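Local structure of peroxisomal acyl-coenzyme A oxidase 1 (Arabidopsis thaliana, 1W07) at residues T138-T152 against I164-P176. The protein catalyses the FAD-dependent desaturation of long- and medium-chain acyl-CoAs to 2-trans-enoyl-CoAs, passing electrons to oxygen to give hydrogen peroxide in peroxisomal beta-oxidation. The protein carries 1 engineered substitution. Residues are numbered along the deposited sequence; the frame is centred on the assembly and turned at random.
Sequences TELGHGSNVQGLETT and IHTPTQTASKWWP. With FAD (flavin-adenine dinucleotide), chain I.
Glu-139 and Lys-173 pair in a salt bridge in the beta domain of the acyl-CoA dehydrogenase fold, where the loop 138-152 and the segment 164-176 form part of the FAD site. The backbones of these two residues make a single beta bridge. Leu-140 N donates to Ser-172 O, and Trp-174 N to Thr-138 O.

The Glu-139 side chain packs against 170-173. Glu-139 CB lies 3.2 Å from Ser-172 O. Glu-139 CG sits beside the backbone N (chi1 -42°), 3.7 Å from both Ala-171 O and Lys-173 NZ. From there the chain is extended, which carries the carboxylate to the backbone of Glu-150 and Thr-151. Glu-139 CD approaches Ala-171 O at 3.2 Å. Glu-139 OE1 takes the Glu-150 N-H at 2.7 Å, almost straight. Glu-139 OE2 uses its syn lone pair for Thr-151 N. On the anti side, somewhat out of plane, Glu-139 OE2 meets Lys-173 NZ at 3.1 Å. These three bonds fix the rotation of the carboxylate. Lys-173 NZ has further acceptors in Tyr-189 O and Gln-137 O. With an alanine here, the Lys-173 ammonium is likely to lose its charged mate, and the loop at Glu-150 and Thr-151 the acceptors of its N-H groups.

Leu-140 lays CD2 over one face of the Trp-174 indole, 3.8 Å from the five-membered ring centroid, a CH-pi contact. Further along, Glu-150 OE2 accepts from Thr-170 OG1, and Glu-150 CB packs on Ala-171 CB. Thr-152 and His-165 close the far end as an antiparallel hydrogen-bonded pair.

At the flavin, Trp-175 stands with one ring face toward the isoalloxazine. Arg-310 of the second subunit bonds both Leu-140 O and FAD. Thr-138 N donates to FAD O2, and Thr-138 OG1 donates a hydrogen bond to FAD N1 at 2.8 Å while accepting from FAD O3' at 2.9 Å.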
loop_
_atom_site.group_PDB
_atom_site.type_symbol
_atom_site.label_atom_id
_atom_site.label_comp_id
_atom_site.label_asym_id
_atom_site.label_seq_id
_atom_site.Cartn_x
_atom_site.Cartn_y
_atom_site.Cartn_z
ATOM N N THR B 138 13.916 8.137 19.744
ATOM C CA THR B 138 12.699 8.820 19.324
ATOM C C THR B 138 11.739 9.181 20.459
ATOM O O THR B 138 11.589 8.445 21.432
ATOM C CB THR B 138 11.955 7.972 18.275
ATOM O OG1 THR B 138 12.808 7.809 17.138
ATOM C CG2 THR B 138 10.660 8.643 17.847
ATOM N N GLU B 139 11.090 10.331 20.309
ATOM C CA GLU B 139 10.125 10.809 21.285
ATOM C C GLU B 139 8.833 11.121 20.542
ATOM O O GLU B 139 8.792 11.098 19.317
ATOM C CB GLU B 139 10.632 12.087 21.982
ATOM C CG GLU B 139 12.116 12.043 22.353
ATOM C CD GLU B 139 12.589 13.243 23.180
ATOM O OE1 GLU B 139 12.216 14.395 22.865
ATOM O OE2 GLU B 139 13.361 13.023 24.133
ATOM N N LEU B 140 7.782 11.417 21.297
ATOM C CA LEU B 140 6.494 11.762 20.715
ATOM C C LEU B 140 6.642 12.904 19.721
ATOM O O LEU B 140 6.130 12.845 18.604
ATOM C CB LEU B 140 5.498 12.177 21.803
ATOM C CG LEU B 140 4.593 11.070 22.349
ATOM C CD1 LEU B 140 3.841 11.550 23.587
ATOM C CD2 LEU B 140 3.619 10.648 21.256
ATOM N N GLY B 141 7.357 13.943 20.126
ATOM C CA GLY B 141 7.523 15.089 19.255
ATOM C C GLY B 141 8.675 15.097 18.280
ATOM O O GLY B 141 8.710 15.964 17.408
ATOM N N HIS B 142 9.607 14.150 18.396
ATOM C CA HIS B 142 10.774 14.132 17.503
ATOM C C HIS B 142 11.289 12.747 17.115
ATOM O O HIS B 142 11.628 11.920 17.971
ATOM C CB HIS B 142 11.939 14.925 18.128
ATOM C CG HIS B 142 11.652 16.382 18.304
ATOM N ND1 HIS B 142 10.900 16.876 19.349
ATOM C CD2 HIS B 142 11.984 17.450 17.542
ATOM C CE1 HIS B 142 10.779 18.184 19.220
ATOM N NE2 HIS B 142 11.429 18.557 18.133
ATOM N N GLY B 143 11.359 12.529 15.805
ATOM C CA GLY B 143 11.838 11.274 15.262
ATOM C C GLY B 143 12.962 11.570 14.287
ATOM O O GLY B 143 14.129 11.343 14.598
ATOM N N SER B 144 12.620 12.094 13.110
ATOM C CA SER B 144 13.628 12.409 12.106
ATOM C C SER B 144 14.613 13.468 12.599
ATOM O O SER B 144 15.820 13.372 12.340
ATOM C CB SER B 144 12.961 12.890 10.809
ATOM O OG SER B 144 12.247 11.844 10.169
ATOM N N ASN B 145 14.107 14.481 13.299
ATOM C CA ASN B 145 14.970 15.544 13.809
ATOM C C ASN B 145 15.510 15.227 15.195
ATOM O O ASN B 145 15.029 15.759 16.203
ATOM C CB ASN B 145 14.217 16.879 13.856
ATOM C CG ASN B 145 15.084 18.003 14.394
ATOM O OD1 ASN B 145 16.303 18.002 14.203
ATOM N ND2 ASN B 145 14.464 18.965 15.062
ATOM N N VAL B 146 16.528 14.368 15.233
ATOM C CA VAL B 146 17.142 13.962 16.486
ATOM C C VAL B 146 17.675 15.138 17.293
ATOM O O VAL B 146 17.626 15.123 18.523
ATOM C CB VAL B 146 18.300 12.945 16.242
ATOM C CG1 VAL B 146 18.810 12.399 17.583
ATOM C CG2 VAL B 146 17.813 11.805 15.375
ATOM N N GLN B 147 18.179 16.164 16.614
ATOM C CA GLN B 147 18.724 17.320 17.320
ATOM C C GLN B 147 17.653 18.088 18.076
ATOM O O GLN B 147 17.963 18.977 18.872
ATOM C CB GLN B 147 19.448 18.246 16.344
ATOM C CG GLN B 147 20.656 17.591 15.679
ATOM C CD GLN B 147 21.661 17.067 16.693
ATOM O OE1 GLN B 147 22.178 17.824 17.512
ATOM N NE2 GLN B 147 21.938 15.765 16.643
ATOM N N GLY B 148 16.391 17.729 17.845
ATOM C CA GLY B 148 15.288 18.390 18.528
ATOM C C GLY B 148 14.790 17.650 19.762
ATOM O O GLY B 148 13.834 18.103 20.388
ATOM N N LEU B 149 15.416 16.524 20.114
ATOM C CA LEU B 149 15.004 15.763 21.301
ATOM C C LEU B 149 14.906 16.699 22.499
ATOM O O LEU B 149 15.745 17.593 22.648
ATOM C CB LEU B 149 16.005 14.646 21.619
ATOM C CG LEU B 149 16.144 13.553 20.558
ATOM C CD1 LEU B 149 17.081 12.464 21.069
ATOM C CD2 LEU B 149 14.762 12.988 20.223
ATOM N N GLU B 150 13.890 16.479 23.339
ATOM C CA GLU B 150 13.627 17.301 24.524
ATOM C C GLU B 150 14.116 16.681 25.832
ATOM O O GLU B 150 14.322 17.390 26.816
ATOM C CB GLU B 150 12.121 17.576 24.660
ATOM C CG GLU B 150 11.483 18.222 23.445
ATOM C CD GLU B 150 10.003 18.481 23.623
ATOM O OE1 GLU B 150 9.635 19.278 24.517
ATOM O OE2 GLU B 150 9.198 17.885 22.875
ATOM N N THR B 151 14.285 15.364 25.860
ATOM C CA THR B 151 14.747 14.721 27.087
ATOM C C THR B 151 16.094 15.325 27.487
ATOM O O THR B 151 16.960 15.559 26.644
ATOM C CB THR B 151 14.867 13.189 26.901
ATOM O OG1 THR B 151 13.582 12.665 26.550
ATOM C CG2 THR B 151 15.344 12.515 28.210
ATOM N N THR B 152 16.264 15.599 28.773
ATOM C CA THR B 152 17.508 16.189 29.238
ATOM C C THR B 152 18.294 15.289 30.171
ATOM O O THR B 152 17.729 14.438 30.850
ATOM C CB THR B 152 17.250 17.529 29.962
ATOM O OG1 THR B 152 16.360 17.312 31.056
ATOM C CG2 THR B 152 16.626 18.522 29.030
ATOM N N ILE B 164 18.324 12.455 34.492
ATOM C CA ILE B 164 17.569 12.308 33.240
ATOM C C ILE B 164 16.135 12.737 33.516
ATOM O O ILE B 164 15.521 12.253 34.471
ATOM C CB ILE B 164 17.554 10.842 32.770
ATOM C CG1 ILE B 164 18.971 10.253 32.839
ATOM C CG2 ILE B 164 16.982 10.745 31.351
ATOM C CD1 ILE B 164 20.005 10.965 31.949
ATOM N N HIS B 165 15.594 13.633 32.689
ATOM C CA HIS B 165 14.233 14.103 32.908
ATOM C C HIS B 165 13.431 14.329 31.627
ATOM O O HIS B 165 13.983 14.675 30.578
ATOM C CB HIS B 165 14.247 15.404 33.720
ATOM C CG HIS B 165 12.900 15.832 34.216
ATOM N ND1 HIS B 165 12.140 15.058 35.065
ATOM C CD2 HIS B 165 12.180 16.957 33.986
ATOM C CE1 HIS B 165 11.012 15.690 35.344
ATOM N NE2 HIS B 165 11.008 16.843 34.699
ATOM N N THR B 166 12.121 14.127 31.729
ATOM C CA THR B 166 11.204 14.323 30.604
ATOM C C THR B 166 10.465 15.638 30.854
ATOM O O THR B 166 9.450 15.669 31.559
ATOM C CB THR B 166 10.190 13.160 30.510
ATOM O OG1 THR B 166 10.901 11.914 30.411
ATOM C CG2 THR B 166 9.303 13.329 29.278
ATOM N N PRO B 167 10.973 16.740 30.279
ATOM C CA PRO B 167 10.399 18.084 30.417
ATOM C C PRO B 167 8.884 18.161 30.226
ATOM O O PRO B 167 8.174 18.657 31.103
ATOM C CB PRO B 167 11.151 18.886 29.359
ATOM C CG PRO B 167 12.484 18.242 29.351
ATOM C CD PRO B 167 12.146 16.768 29.388
ATOM N N THR B 168 8.410 17.679 29.080
ATOM C CA THR B 168 6.992 17.698 28.752
ATOM C C THR B 168 6.512 16.359 28.219
ATOM O O THR B 168 7.308 15.449 27.990
ATOM C CB THR B 168 6.697 18.755 27.682
ATOM O OG1 THR B 168 7.526 18.520 26.528
ATOM C CG2 THR B 168 6.967 20.145 28.231
ATOM N N GLN B 169 5.204 16.230 28.023
ATOM C CA GLN B 169 4.646 14.971 27.539
ATOM C C GLN B 169 5.227 14.596 26.181
ATOM O O GLN B 169 5.481 13.427 25.918
ATOM C CB GLN B 169 3.120 15.070 27.457
ATOM C CG GLN B 169 2.437 13.748 27.166
ATOM C CD GLN B 169 0.933 13.886 27.121
ATOM O OE1 GLN B 169 0.400 14.727 26.397
ATOM N NE2 GLN B 169 0.238 13.061 27.890
ATOM N N THR B 170 5.440 15.599 25.331
ATOM C CA THR B 170 5.986 15.377 23.994
ATOM C C THR B 170 7.456 14.943 24.031
ATOM O O THR B 170 8.008 14.511 23.014
ATOM C CB THR B 170 5.854 16.645 23.101
ATOM O OG1 THR B 170 6.548 17.751 23.703
ATOM C CG2 THR B 170 4.389 17.013 22.937
ATOM N N ALA B 171 8.078 15.045 25.208
ATOM C CA ALA B 171 9.473 14.657 25.380
ATOM C C ALA B 171 9.548 13.156 25.673
ATOM O O ALA B 171 10.627 12.566 25.662
ATOM C CB ALA B 171 10.107 15.451 26.527
ATOM N N SER B 172 8.399 12.554 25.941
ATOM C CA SER B 172 8.334 11.125 26.245
ATOM C C SER B 172 8.902 10.276 25.104
ATOM O O SER B 172 8.614 10.531 23.935
ATOM C CB SER B 172 6.881 10.709 26.498
ATOM O OG SER B 172 6.275 11.515 27.491
ATOM N N LYS B 173 9.698 9.269 25.442
ATOM C CA LYS B 173 10.273 8.379 24.431
ATOM C C LYS B 173 9.070 7.651 23.855
ATOM O O LYS B 173 8.133 7.325 24.585
ATOM C CB LYS B 173 11.258 7.382 25.051
ATOM C CG LYS B 173 12.504 8.042 25.602
ATOM C CD LYS B 173 13.184 8.859 24.510
ATOM C CE LYS B 173 14.380 9.624 25.045
ATOM N NZ LYS B 173 15.079 10.437 23.995
ATOM N N TRP B 174 9.092 7.387 22.556
ATOM C CA TRP B 174 7.953 6.761 21.895
ATOM C C TRP B 174 8.427 6.036 20.635
ATOM O O TRP B 174 9.065 6.646 19.777
ATOM C CB TRP B 174 6.951 7.877 21.548
ATOM C CG TRP B 174 5.579 7.425 21.127
ATOM C CD1 TRP B 174 5.193 7.010 19.879
ATOM C CD2 TRP B 174 4.432 7.293 21.966
ATOM N NE1 TRP B 174 3.882 6.626 19.903
ATOM C CE2 TRP B 174 3.386 6.793 21.169
ATOM C CE3 TRP B 174 4.188 7.546 23.327
ATOM C CZ2 TRP B 174 2.105 6.537 21.682
ATOM C CZ3 TRP B 174 2.924 7.295 23.838
ATOM C CH2 TRP B 174 1.892 6.791 23.012
ATOM N N TRP B 175 8.108 4.741 20.574
ATOM C CA TRP B 175 8.440 3.804 19.485
ATOM C C TRP B 175 9.514 2.744 19.746
ATOM O O TRP B 175 9.498 1.684 19.111
ATOM C CB TRP B 175 8.805 4.541 18.170
ATOM C CG TRP B 175 7.593 4.917 17.369
ATOM C CD1 TRP B 175 7.123 6.169 17.124
ATOM C CD2 TRP B 175 6.614 4.008 16.838
ATOM N NE1 TRP B 175 5.900 6.102 16.482
ATOM C CE2 TRP B 175 5.564 4.787 16.300
ATOM C CE3 TRP B 175 6.522 2.612 16.777
ATOM C CZ2 TRP B 175 4.434 4.217 15.712
ATOM C CZ3 TRP B 175 5.393 2.039 16.188
ATOM C CH2 TRP B 175 4.365 2.845 15.666
ATOM N N PRO B 176 10.467 2.996 20.669
ATOM C CA PRO B 176 11.511 2.005 20.919
ATOM C C PRO B 176 11.071 0.539 21.035
ATOM O O PRO B 176 10.304 0.175 21.926
ATOM C CB PRO B 176 12.179 2.533 22.180
ATOM C CG PRO B 176 12.157 4.032 21.918
ATOM C CD PRO B 176 10.703 4.211 21.480
HETATM P PA FAD I . 8.667 13.077 10.473
HETATM O O1A FAD I . 10.131 13.170 10.282
HETATM O O2A FAD I . 8.038 13.967 11.472
HETATM O O5B FAD I . 7.959 13.280 9.043
HETATM C C5B FAD I . 6.536 13.343 8.926
HETATM C C4B FAD I . 6.148 13.907 7.555
HETATM O O4B FAD I . 6.768 15.201 7.430
HETATM C C3B FAD I . 6.708 13.041 6.423
HETATM O O3B FAD I . 5.905 13.202 5.251
HETATM C C2B FAD I . 8.094 13.647 6.212
HETATM O O2B FAD I . 8.513 13.464 4.858
HETATM C C1B FAD I . 7.779 15.133 6.411
HETATM N N9A FAD I . 8.992 15.887 6.806
HETATM C C8A FAD I . 9.556 15.896 8.014
HETATM N N7A FAD I . 10.633 16.682 8.000
HETATM C C5A FAD I . 10.761 17.175 6.773
HETATM C C6A FAD I . 11.666 18.043 6.175
HETATM N N6A FAD I . 12.726 18.496 6.835
HETATM N N1A FAD I . 11.472 18.390 4.833
HETATM C C2A FAD I . 10.389 17.857 4.125
HETATM N N3A FAD I . 9.557 17.026 4.725
HETATM C C4A FAD I . 9.711 16.675 6.014
HETATM N N1 FAD I . 12.978 4.980 17.296
HETATM C C2 FAD I . 13.930 4.656 18.272
HETATM O O2 FAD I . 14.573 5.546 18.822
HETATM N N3 FAD I . 14.124 3.310 18.619
HETATM C C4 FAD I . 13.371 2.306 17.999
HETATM O O4 FAD I . 13.575 1.125 18.288
HETATM C C4X FAD I . 12.412 2.640 17.048
HETATM N N5 FAD I . 11.594 1.655 16.475
HETATM C C5X FAD I . 10.615 1.981 15.532
HETATM C C6 FAD I . 9.742 1.006 15.065
HETATM C C7 FAD I . 8.697 1.351 14.216
HETATM C C7M FAD I . 7.748 0.252 13.736
HETATM C C8 FAD I . 8.527 2.684 13.824
HETATM C C8M FAD I . 7.386 3.091 12.890
HETATM C C9 FAD I . 9.410 3.652 14.286
HETATM C C9A FAD I . 10.457 3.316 15.139
HETATM N N10 FAD I . 11.311 4.293 15.669
HETATM C C10 FAD I . 12.221 3.968 16.689
HETATM C "C1'" FAD I . 11.197 5.714 15.254
HETATM C "C2'" FAD I . 11.836 5.909 13.876
HETATM O "O2'" FAD I . 13.181 5.427 13.889
HETATM C "C3'" FAD I . 11.823 7.356 13.372
HETATM O "O3'" FAD I . 12.500 8.195 14.311
HETATM C "C4'" FAD I . 10.407 7.896 13.163
HETATM O "O4'" FAD I . 9.520 6.874 12.701
HETATM C "C5'" FAD I . 10.454 9.037 12.146
HETATM O "O5'" FAD I . 9.132 9.444 11.793
HETATM P P FAD I . 8.565 10.877 12.240
HETATM O O1P FAD I . 7.293 10.633 12.953
HETATM O O2P FAD I . 9.640 11.621 12.933
HETATM O O3P FAD I . 8.263 11.560 10.817
HETATM O O HOH W 1 11.797 11.233 27.809
#